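Local atomic coordinates of putative transcriptional regulator (MarR/EmrR family) (Acinetobacter sp. ADP1, PDB entry 3NRV), a protein that probably binds DNA and regulates transcription. Residues E125-E128 against A129-D132. Sequence-based numbering, arbitrary orientation.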
ATOM      1  N   GLU C 125      15.632 -10.571   9.577  1.00 32.70           N
ATOM      2  CA  GLU C 125      16.943 -10.864   9.011  1.00 41.72           C
ATOM      3  C   GLU C 125      17.805  -9.627   8.750  1.00 40.93           C
ATOM      4  O   GLU C 125      18.840  -9.733   8.098  1.00 37.08           O
ATOM      5  CB  GLU C 125      16.792 -11.639   7.696  1.00 30.29           C
ATOM      6  CG  GLU C 125      15.717 -12.720   7.727  1.00 35.67           C
ATOM      7  CD  GLU C 125      16.034 -13.837   8.703  1.00 45.55           C
ATOM      8  OE1 GLU C 125      17.192 -13.915   9.167  1.00 48.70           O
ATOM      9  OE2 GLU C 125      15.124 -14.637   9.013  1.00 49.98           O
ATOM     10  N   PHE C 126      17.389  -8.461   9.232  1.00 31.84           N
ATOM     11  CA  PHE C 126      18.158  -7.245   8.979  1.00 33.84           C
ATOM     12  C   PHE C 126      19.091  -6.969  10.146  1.00 32.18           C
ATOM     13  O   PHE C 126      18.677  -7.039  11.295  1.00 32.67           O
ATOM     14  CB  PHE C 126      17.232  -6.028   8.825  1.00 32.06           C
ATOM     15  CG  PHE C 126      16.612  -5.876   7.448  1.00 33.48           C
ATOM     16  CD1 PHE C 126      15.775  -6.850   6.927  1.00 29.57           C
ATOM     17  CD2 PHE C 126      16.835  -4.724   6.707  1.00 30.37           C
ATOM     18  CE1 PHE C 126      15.195  -6.687   5.670  1.00 28.28           C
ATOM     19  CE2 PHE C 126      16.261  -4.555   5.447  1.00 33.45           C
ATOM     20  CZ  PHE C 126      15.444  -5.535   4.930  1.00 31.00           C
ATOM     21  N   GLU C 127      20.337  -6.626   9.848  1.00 35.44           N
ATOM     22  CA  GLU C 127      21.216  -6.052  10.866  1.00 39.60           C
ATOM     23  C   GLU C 127      20.792  -4.608  11.109  1.00 40.39           C
ATOM     24  O   GLU C 127      20.139  -3.992  10.251  1.00 34.75           O
ATOM     25  CB  GLU C 127      22.666  -6.083  10.387  1.00 43.05           C
ATOM     26  CG  GLU C 127      23.135  -7.453   9.957  1.00 54.98           C
ATOM     27  CD  GLU C 127      24.602  -7.466   9.587  1.00 78.93           C
ATOM     28  OE1 GLU C 127      24.936  -7.955   8.484  1.00 79.11           O
ATOM     29  OE2 GLU C 127      25.416  -6.975  10.398  1.00 94.62           O
ATOM     30  N   GLU C 128      21.177  -4.060  12.257  1.00 35.55           N
ATOM     31  CA  GLU C 128      20.790  -2.698  12.618  1.00 38.85           C
ATOM     32  C   GLU C 128      21.115  -1.662  11.539  1.00 36.16           C
ATOM     33  O   GLU C 128      20.283  -0.816  11.224  1.00 32.18           O
ATOM     34  CB  GLU C 128      21.382  -2.291  13.967  1.00 42.64           C
ATOM     35  CG  GLU C 128      20.749  -3.034  15.138  1.00 52.53           C
ATOM     36  CD  GLU C 128      19.236  -2.885  15.157  1.00 59.14           C
ATOM     37  OE1 GLU C 128      18.759  -1.729  15.199  1.00 63.22           O
ATOM     38  OE2 GLU C 128      18.524  -3.917  15.119  1.00 54.53           O
ATOM     39  N   ALA C 129      22.309  -1.738  10.964  1.00 31.11           N
ATOM     40  CA  ALA C 129      22.709  -0.794   9.926  1.00 36.53           C
ATOM     41  C   ALA C 129      21.917  -0.986   8.624  1.00 33.44           C
ATOM     42  O   ALA C 129      21.770  -0.051   7.837  1.00 31.63           O
ATOM     43  CB  ALA C 129      24.206  -0.903   9.659  1.00 37.26           C
ATOM     44  N   GLU C 130      21.435  -2.201   8.388  1.00 33.79           N
ATOM     45  CA  GLU C 130      20.632  -2.466   7.193  1.00 34.30           C
ATOM     46  C   GLU C 130      19.273  -1.814   7.357  1.00 28.41           C
ATOM     47  O   GLU C 130      18.744  -1.230   6.419  1.00 30.38           O
ATOM     48  CB  GLU C 130      20.484  -3.967   6.957  1.00 34.10           C
ATOM     49  CG  GLU C 130      21.744  -4.580   6.365  1.00 39.06           C
ATOM     50  CD  GLU C 130      21.644  -6.081   6.212  1.00 41.14           C
ATOM     51  OE1 GLU C 130      21.146  -6.755   7.145  1.00 35.22           O
ATOM     52  OE2 GLU C 130      22.064  -6.581   5.151  1.00 46.44           O
ATOM     53  N   LYS C 131      18.710  -1.909   8.560  1.00 28.07           N
ATOM     54  CA  LYS C 131      17.471  -1.194   8.855  1.00 30.41           C
ATOM     55  C   LYS C 131      17.667   0.300   8.646  1.00 31.88           C
ATOM     56  O   LYS C 131      16.848   0.943   7.986  1.00 25.23           O
ATOM     57  CB  LYS C 131      16.982  -1.464  10.278  1.00 26.47           C
ATOM     58  CG  LYS C 131      16.650  -2.916  10.569  1.00 36.39           C
ATOM     59  CD  LYS C 131      16.209  -3.058  12.033  1.00 40.04           C
ATOM     60  CE  LYS C 131      16.379  -4.471  12.553  1.00 47.82           C
ATOM     61  NZ  LYS C 131      16.008  -4.571  13.993  1.00 46.04           N
ATOM     62  N   ASP C 132      18.743   0.868   9.208  1.00 29.73           N
ATOM     63  CA  ASP C 132      18.988   2.312   9.015  1.00 27.06           C
ATOM     64  C   ASP C 132      19.125   2.668   7.532  1.00 27.70           C
ATOM     65  O   ASP C 132      18.546   3.656   7.050  1.00 27.36           O
ATOM     66  CB  ASP C 132      20.238   2.789   9.773  1.00 29.29           C
ATOM     67  CG  ASP C 132      20.010   2.898  11.278  1.00 39.63           C
ATOM     68  OD1 ASP C 132      18.844   2.933  11.726  1.00 40.73           O
ATOM     69  OD2 ASP C 132      21.011   2.950  12.023  1.00 44.35           O
TER
HETATM   70  O   HOH W   1      21.813  -9.445   7.219  1.00 52.92           O
HETATM   71  O   HOH W   2      18.037   0.744  13.318  1.00 53.00           O
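Glu130, three residues after the N-cap Glu127, reaches back with its carboxylate: Glu130 OE1 accepts Glu127 N at 2.8 Å, in a nearly straight bond that uses the anti lone pair of the oxygen. The Glu130 CG stands anti to the carbonyl carbon and the chain runs extended from there (chi2 176°), which carries the carboxylate back over the start of the helix. This is one half of a capping box. A water that donates to both Glu125 O and Glu130 OE1 gives Glu130 OE1 a second donor and ties it to Glu125 O. Glu127 OE1 is 4.2 Å from Glu130 OE1, a proximity of like charges that the two donors to Glu130 OE1 probably ease. Lower on the same side chain, Glu130 CB lies 3.7 Å from Phe126 CD2, the two side chains crossing at about a right angle. Lys131 N closes the first helical turn onto Glu127 O (3.0 Å) and also sits at the edge of the Phe126 ring, near its plane. The aliphatic part of Lys131 lies by Phe126, where Lys131 CG is 3.6 Å from Phe126 CB, in the positions of a hydrophobic staple. Lys131 NZ forms a salt bridge with Glu128 OE2 at 2.8 Å, approaching from the syn side and tilted out of the carboxylate plane; a bend in the Glu128 chain (chi2 -55°) turns the carboxylate toward it. Asp132 N continues the helix with a bond to Glu128 O (3.0 Å), while Asp132 OD1 pairs with Arg11 of the second subunit. The contact thus forms the N-terminal start of helix 128-146, after the loop from helix 102-122, against the second subunit: Phe126 packs on Leu141 and makes a cation-pi contact with Lys140, both of the second subunit, and Glu125 forms a salt bridge with Lys144 of the second subunit.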